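Local atomic coordinates of glucose 1-dehydrogenase (PDB entry 2VWH), a protein that oxidises D-glucose and several other aldoses to the corresponding gluconate or glyconate using a catalytic zinc ion and NADP+, or less readily NAD+. Residues V84-R89 against Y134-P139; F147-I152 against E307-A312. All blocks are in the same frame, centred on the assembly; numbering follows the deposited sequence.

Contact 1: residues V84-R89 against Y134-P139; sequences VPTVRR and YLVRIP. With BGC (beta-D-glucopyranose), chain C.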
loop_
_atom_site.group_PDB
_atom_site.type_symbol
_atom_site.label_atom_id
_atom_site.label_comp_id
_atom_site.label_asym_id
_atom_site.label_seq_id
_atom_site.Cartn_x
_atom_site.Cartn_y
_atom_site.Cartn_z
ATOM N N VAL A 84 20.882 -12.648 19.824
ATOM C CA VAL A 84 19.567 -13.070 19.364
ATOM C C VAL A 84 19.707 -13.487 17.902
ATOM O O VAL A 84 20.226 -12.726 17.086
ATOM C CB VAL A 84 18.560 -11.919 19.507
ATOM C CG1 VAL A 84 17.242 -12.215 18.753
ATOM C CG2 VAL A 84 18.314 -11.635 21.006
ATOM N N PRO A 85 19.278 -14.711 17.565
ATOM C CA PRO A 85 19.347 -15.141 16.176
ATOM C C PRO A 85 18.201 -14.597 15.316
ATOM O O PRO A 85 17.066 -14.490 15.785
ATOM C CB PRO A 85 19.240 -16.662 16.291
ATOM C CG PRO A 85 18.342 -16.860 17.480
ATOM C CD PRO A 85 18.712 -15.757 18.438
ATOM N N THR A 86 18.491 -14.296 14.045
ATOM C CA THR A 86 17.432 -14.080 13.061
ATOM C C THR A 86 16.778 -15.431 12.737
ATOM O O THR A 86 17.272 -16.497 13.119
ATOM C CB THR A 86 17.935 -13.374 11.760
ATOM O OG1 THR A 86 18.820 -14.247 11.028
ATOM C CG2 THR A 86 18.661 -12.036 12.095
ATOM N N VAL A 87 15.674 -15.389 12.017
ATOM C CA VAL A 87 14.853 -16.580 11.833
ATOM C C VAL A 87 15.059 -17.283 10.476
ATOM O O VAL A 87 15.053 -18.529 10.406
ATOM C CB VAL A 87 13.380 -16.226 12.078
ATOM C CG1 VAL A 87 12.469 -17.430 11.806
ATOM C CG2 VAL A 87 13.223 -15.706 13.528
ATOM N N ARG A 88 15.296 -16.503 9.422
ATOM C CA ARG A 88 15.381 -17.063 8.069
ATOM C C ARG A 88 16.775 -17.542 7.669
ATOM O O ARG A 88 17.787 -16.909 7.988
ATOM C CB ARG A 88 14.841 -16.080 7.022
ATOM C CG ARG A 88 13.344 -16.088 6.998
ATOM C CD ARG A 88 12.762 -15.187 5.944
ATOM N NE ARG A 88 11.305 -15.262 5.989
ATOM C CZ ARG A 88 10.496 -14.763 5.059
ATOM N NH1 ARG A 88 10.991 -14.127 4.010
ATOM N NH2 ARG A 88 9.181 -14.903 5.176
ATOM N N ARG A 89 16.795 -18.679 6.978
ATOM C CA ARG A 89 18.025 -19.286 6.478
ATOM C C ARG A 89 17.796 -19.743 5.037
ATOM O O ARG A 89 16.656 -19.996 4.638
ATOM C CB ARG A 89 18.423 -20.492 7.337
ATOM C CG ARG A 89 18.674 -20.194 8.813
ATOM C CD ARG A 89 19.997 -19.468 9.018
ATOM N NE ARG A 89 20.219 -19.187 10.435
ATOM C CZ ARG A 89 19.673 -18.178 11.113
ATOM N NH1 ARG A 89 18.881 -17.303 10.508
ATOM N NH2 ARG A 89 19.937 -18.043 12.411
ATOM N N TYR A 134 23.949 -13.960 11.056
ATOM C CA TYR A 134 22.545 -14.046 11.524
ATOM C C TYR A 134 22.417 -13.993 13.048
ATOM O O TYR A 134 21.345 -14.252 13.597
ATOM C CB TYR A 134 21.899 -15.323 10.979
ATOM C CG TYR A 134 21.908 -15.378 9.472
ATOM C CD1 TYR A 134 21.499 -14.280 8.714
ATOM C CD2 TYR A 134 22.333 -16.517 8.799
ATOM C CE1 TYR A 134 21.520 -14.314 7.328
ATOM C CE2 TYR A 134 22.350 -16.562 7.406
ATOM C CZ TYR A 134 21.936 -15.457 6.683
ATOM O OH TYR A 134 21.957 -15.486 5.311
ATOM N N LEU A 135 23.508 -13.645 13.731
ATOM C CA LEU A 135 23.481 -13.484 15.180
ATOM C C LEU A 135 23.623 -11.996 15.516
ATOM O O LEU A 135 24.592 -11.365 15.127
ATOM C CB LEU A 135 24.595 -14.305 15.839
ATOM C CG LEU A 135 24.399 -15.827 15.861
ATOM C CD1 LEU A 135 25.642 -16.523 16.418
ATOM C CD2 LEU A 135 23.156 -16.224 16.669
ATOM N N VAL A 136 22.641 -11.425 16.207
ATOM C CA VAL A 136 22.678 -9.995 16.546
ATOM C C VAL A 136 23.057 -9.829 18.012
ATOM O O VAL A 136 22.360 -10.317 18.889
ATOM C CB VAL A 136 21.327 -9.326 16.258
ATOM C CG1 VAL A 136 21.379 -7.836 16.598
ATOM C CG2 VAL A 136 20.934 -9.550 14.787
ATOM N N ARG A 137 24.182 -9.168 18.272
ATOM C CA ARG A 137 24.585 -8.840 19.649
ATOM C C ARG A 137 23.640 -7.840 20.255
ATOM O O ARG A 137 23.327 -6.842 19.619
ATOM C CB ARG A 137 25.979 -8.214 19.673
ATOM C CG ARG A 137 27.094 -9.187 19.491
ATOM C CD ARG A 137 28.417 -8.481 19.195
ATOM N NE ARG A 137 28.455 -7.978 17.819
ATOM C CZ ARG A 137 29.563 -7.666 17.145
ATOM N NH1 ARG A 137 30.762 -7.800 17.698
ATOM N NH2 ARG A 137 29.468 -7.213 15.901
ATOM N N ILE A 138 23.201 -8.085 21.487
ATOM C CA ILE A 138 22.353 -7.137 22.201
ATOM C C ILE A 138 23.006 -6.765 23.544
ATOM O O ILE A 138 23.862 -7.493 24.036
ATOM C CB ILE A 138 20.911 -7.695 22.421
ATOM C CG1 ILE A 138 20.912 -8.839 23.449
ATOM C CG2 ILE A 138 20.276 -8.136 21.072
ATOM C CD1 ILE A 138 19.511 -9.292 23.854
ATOM N N PRO A 139 22.607 -5.632 24.138
ATOM C CA PRO A 139 23.156 -5.288 25.456
ATOM C C PRO A 139 22.926 -6.385 26.480
ATOM O O PRO A 139 21.847 -6.982 26.515
ATOM C CB PRO A 139 22.383 -4.028 25.840
ATOM C CG PRO A 139 21.973 -3.433 24.540
ATOM C CD PRO A 139 21.691 -4.595 23.638
HETATM C C2 BGC C . 7.919 -14.980 13.042
HETATM C C3 BGC C . 8.466 -14.376 11.756
HETATM C C4 BGC C . 7.894 -15.168 10.593
HETATM C C5 BGC C . 6.346 -15.194 10.660
HETATM C C6 BGC C . 5.777 -15.996 9.486
HETATM C C1 BGC C . 6.403 -15.009 13.011
HETATM O O1 BGC C . 5.974 -15.404 14.286
HETATM O O2 BGC C . 8.191 -14.070 14.069
HETATM O O3 BGC C . 9.880 -14.429 11.763
HETATM O O4 BGC C . 8.399 -14.657 9.383
HETATM O O5 BGC C . 5.905 -15.743 11.920
HETATM O O6 BGC C . 6.127 -17.343 9.677
#
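V84 and V136 form an antiparallel hydrogen-bonded pair: V84 N gives to V136 O and V136 N to V84 O, each at 2.9 Å and both nearly straight. One step on, P85 and L135 make a non-hydrogen-bonded pair, with P85 CA 3.4 Å from Y134 O in a CA-H...O contact. That carbonyl also accepts the N-H of T86, so two donors of different strength meet one oxygen. P85 and L135 put their side chains on one face of the sheet, and V84 and V136 on the other. These strands, 82-85 and 135-137, lie in the mixed sheet of the GroES-like domain of zinc-containing alcohol dehydrogenases; F309 of helix 306-318 packs on the valine face, and F128 on P85.

The densest side-chain packing surrounds Y134. T86 OG1, set between its backbone N and carbonyl carbon (chi1 68°), comes to 3.3 Å from Y134 CB. R89 bends at chi2 (-74°) and lays one guanidinium face over Y134 CB, with R89 CZ at 3.6 Å, while its plane is 20° from that of the ring. R89 NH1 is fixed by R88 O at 2.8 Å, a bond in the guanidinium plane though above the carbonyl plane, and R89 NH2 by S130; the links to T86 are weak.

Packing is sparser toward I138, whose CD1 reaches V84 CG2 at 3.9 Å. Beyond the paired residues, R137 turns away from V84-R89 and is exposed, as is P139, whereas R88 leads inward to the sugar-binding E114 by a salt bridge.

Contact 2: residues F147-I152 against E307-A312; sequences FLIEPI and EHFEAA. With BGC (beta-D-glucopyranose), chain C.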
loop_
_atom_site.group_PDB
_atom_site.type_symbol
_atom_site.label_atom_id
_atom_site.label_comp_id
_atom_site.label_asym_id
_atom_site.label_seq_id
_atom_site.Cartn_x
_atom_site.Cartn_y
_atom_site.Cartn_z
ATOM N N PHE A 147 14.219 -12.489 24.376
ATOM C CA PHE A 147 13.300 -13.140 23.434
ATOM C C PHE A 147 12.259 -12.152 22.893
ATOM O O PHE A 147 11.542 -12.480 21.954
ATOM C CB PHE A 147 12.601 -14.372 24.062
ATOM C CG PHE A 147 11.828 -14.067 25.324
ATOM C CD1 PHE A 147 10.508 -13.693 25.271
ATOM C CD2 PHE A 147 12.438 -14.159 26.572
ATOM C CE1 PHE A 147 9.802 -13.386 26.429
ATOM C CE2 PHE A 147 11.744 -13.864 27.723
ATOM C CZ PHE A 147 10.422 -13.476 27.660
ATOM N N LEU A 148 12.158 -10.962 23.489
ATOM C CA LEU A 148 11.246 -9.937 22.973
ATOM C C LEU A 148 11.807 -9.163 21.786
ATOM O O LEU A 148 11.058 -8.465 21.087
ATOM C CB LEU A 148 10.809 -8.977 24.080
ATOM C CG LEU A 148 9.888 -9.552 25.158
ATOM C CD1 LEU A 148 9.544 -8.474 26.180
ATOM C CD2 LEU A 148 8.610 -10.148 24.563
ATOM N N ILE A 149 13.114 -9.275 21.542
ATOM C CA ILE A 149 13.740 -8.506 20.468
ATOM C C ILE A 149 13.191 -8.912 19.104
ATOM O O ILE A 149 12.939 -8.058 18.246
ATOM C CB ILE A 149 15.285 -8.614 20.507
ATOM C CG1 ILE A 149 15.835 -7.981 21.802
ATOM C CG2 ILE A 149 15.920 -7.962 19.266
ATOM C CD1 ILE A 149 15.499 -6.516 21.971
ATOM N N GLU A 150 12.962 -10.207 18.909
ATOM C CA GLU A 150 12.402 -10.668 17.641
ATOM C C GLU A 150 11.021 -10.076 17.329
ATOM O O GLU A 150 10.839 -9.501 16.251
ATOM C CB GLU A 150 12.426 -12.201 17.539
ATOM C CG GLU A 150 12.190 -12.749 16.123
ATOM C CD GLU A 150 10.742 -12.948 15.773
ATOM O OE1 GLU A 150 9.883 -12.802 16.665
ATOM O OE2 GLU A 150 10.448 -13.267 14.596
ATOM N N PRO A 151 10.028 -10.238 18.231
ATOM C CA PRO A 151 8.717 -9.632 17.902
ATOM C C PRO A 151 8.720 -8.099 17.779
ATOM O O PRO A 151 7.991 -7.552 16.945
ATOM C CB PRO A 151 7.799 -10.104 19.040
ATOM C CG PRO A 151 8.709 -10.599 20.120
ATOM C CD PRO A 151 9.971 -11.044 19.469
ATOM N N ILE A 152 9.549 -7.419 18.561
ATOM C CA ILE A 152 9.729 -5.975 18.389
ATOM C C ILE A 152 10.227 -5.672 16.964
ATOM O O ILE A 152 9.741 -4.744 16.313
ATOM C CB ILE A 152 10.674 -5.381 19.445
ATOM C CG1 ILE A 152 10.045 -5.501 20.841
ATOM C CG2 ILE A 152 10.962 -3.885 19.153
ATOM C CD1 ILE A 152 10.990 -5.150 21.974
ATOM N N GLU A 307 18.933 -5.139 10.641
ATOM C CA GLU A 307 18.740 -3.729 10.955
ATOM C C GLU A 307 17.524 -3.499 11.847
ATOM O O GLU A 307 17.517 -2.597 12.681
ATOM C CB GLU A 307 18.640 -2.887 9.669
ATOM C CG GLU A 307 17.463 -3.234 8.714
ATOM C CD GLU A 307 17.781 -4.294 7.632
ATOM O OE1 GLU A 307 18.693 -5.154 7.812
ATOM O OE2 GLU A 307 17.083 -4.264 6.589
ATOM N N HIS A 308 16.494 -4.324 11.669
ATOM C CA HIS A 308 15.277 -4.233 12.481
ATOM C C HIS A 308 15.516 -4.735 13.918
ATOM O O HIS A 308 14.931 -4.212 14.867
ATOM C CB HIS A 308 14.159 -5.027 11.803
ATOM C CG HIS A 308 13.901 -4.600 10.391
ATOM N ND1 HIS A 308 13.961 -5.469 9.326
ATOM C CD2 HIS A 308 13.613 -3.383 9.866
ATOM C CE1 HIS A 308 13.699 -4.815 8.207
ATOM N NE2 HIS A 308 13.497 -3.546 8.505
ATOM N N PHE A 309 16.368 -5.752 14.058
ATOM C CA PHE A 309 16.755 -6.288 15.376
ATOM C C PHE A 309 17.569 -5.247 16.135
ATOM O O PHE A 309 17.364 -5.043 17.333
ATOM C CB PHE A 309 17.577 -7.583 15.232
ATOM C CG PHE A 309 16.756 -8.830 14.932
ATOM C CD1 PHE A 309 16.142 -9.005 13.708
ATOM C CD2 PHE A 309 16.651 -9.849 15.866
ATOM C CE1 PHE A 309 15.402 -10.155 13.424
ATOM C CE2 PHE A 309 15.910 -11.017 15.588
ATOM C CZ PHE A 309 15.286 -11.166 14.379
ATOM N N GLU A 310 18.498 -4.592 15.438
ATOM C CA GLU A 310 19.276 -3.497 16.030
ATOM C C GLU A 310 18.390 -2.366 16.535
ATOM O O GLU A 310 18.535 -1.905 17.675
ATOM C CB GLU A 310 20.291 -2.968 15.021
ATOM C CG GLU A 310 21.368 -3.982 14.742
ATOM C CD GLU A 310 22.417 -3.497 13.772
ATOM O OE1 GLU A 310 22.296 -2.379 13.253
ATOM O OE2 GLU A 310 23.353 -4.271 13.514
ATOM N N ALA A 311 17.438 -1.965 15.703
ATOM C CA ALA A 311 16.504 -0.911 16.058
ATOM C C ALA A 311 15.683 -1.312 17.276
ATOM O O ALA A 311 15.419 -0.487 18.160
ATOM C CB ALA A 311 15.580 -0.612 14.870
ATOM N N ALA A 312 15.280 -2.581 17.315
ATOM C CA ALA A 312 14.534 -3.118 18.451
ATOM C C ALA A 312 15.252 -2.946 19.802
ATOM O O ALA A 312 14.587 -2.752 20.819
ATOM C CB ALA A 312 14.169 -4.611 18.215
HETATM C C2 BGC C . 7.919 -14.980 13.042
HETATM C C3 BGC C . 8.466 -14.376 11.756
HETATM C C4 BGC C . 7.894 -15.168 10.593
HETATM C C5 BGC C . 6.346 -15.194 10.660
HETATM C C6 BGC C . 5.777 -15.996 9.486
HETATM C C1 BGC C . 6.403 -15.009 13.011
HETATM O O1 BGC C . 5.974 -15.404 14.286
HETATM O O2 BGC C . 8.191 -14.070 14.069
HETATM O O3 BGC C . 9.880 -14.429 11.763
HETATM O O4 BGC C . 8.399 -14.657 9.383
HETATM O O5 BGC C . 5.905 -15.743 11.920
HETATM O O6 BGC C . 6.127 -17.343 9.677
#
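The zinc and sugar site of the enzyme includes E150, which contributes to both the catalytic metal site and substrate binding from helix 149-165; segment 307-312 of helix 306-318 packs beside it. With CG anti to the backbone N (chi1 -165°) and the chain bent at chi2, the E150 carboxylate faces beta-D-glucopyranose. The sugar O3 donates to E150 OE2 at 3.1 Å. Further back, E150 CG rests 3.9 Å from F309 CZ, approaching the ring obliquely. The carboxylate plane is turned 67° from that of the ring, and its oxygens serve the site. Cut back to an alanine, this position would probably leave the sugar O3 without the E150 acceptor, deprive the zinc site of one of its acidic residues and take from the F309 ring the CG it rests against.

The rest is apolar. I149 CG2, anti to its own backbone nitrogen, is directed between F309 and A312, 4.0 Å from F309 CD2 and 3.9 Å from A312 CB. I152 CG2 presses to 3.4 Å from A312 CB, tighter than usual for two carbons; the small alanine lets the helices approach to 5.6 Å between I152 CA and A312 CA. No hydrogen bond crosses between the segments.

Along the same helix pair, H308 NE2 is hydrogen-bonded to E160 and F309 touches S153. Helix 183-193 covers I152 through L187 and M191, while E64 of strand 64-71 borders E150 and P151.

How the contacts relate
Both contacts are buried, their centres 9 Å apart; among the touching residues, R89 of contact 1 is the one that is partly exposed. Contact 1 is strand pairing in the GroES-like domain, held by straight backbone hydrogen bonds; contact 2 is helix packing through carbon atoms in the C-terminal, Rossmann-type part of the chain, with the E150 carboxylate directed to the active site instead of across the contact. They share no element but meet at F309, whose CE2 lies 3.6 Å from V84 CG1 and whose CZ is 3.9 Å from T86 CA. Both border the glucose, and beside it V87 CG2 packs 3.8 Å from E150 OE2.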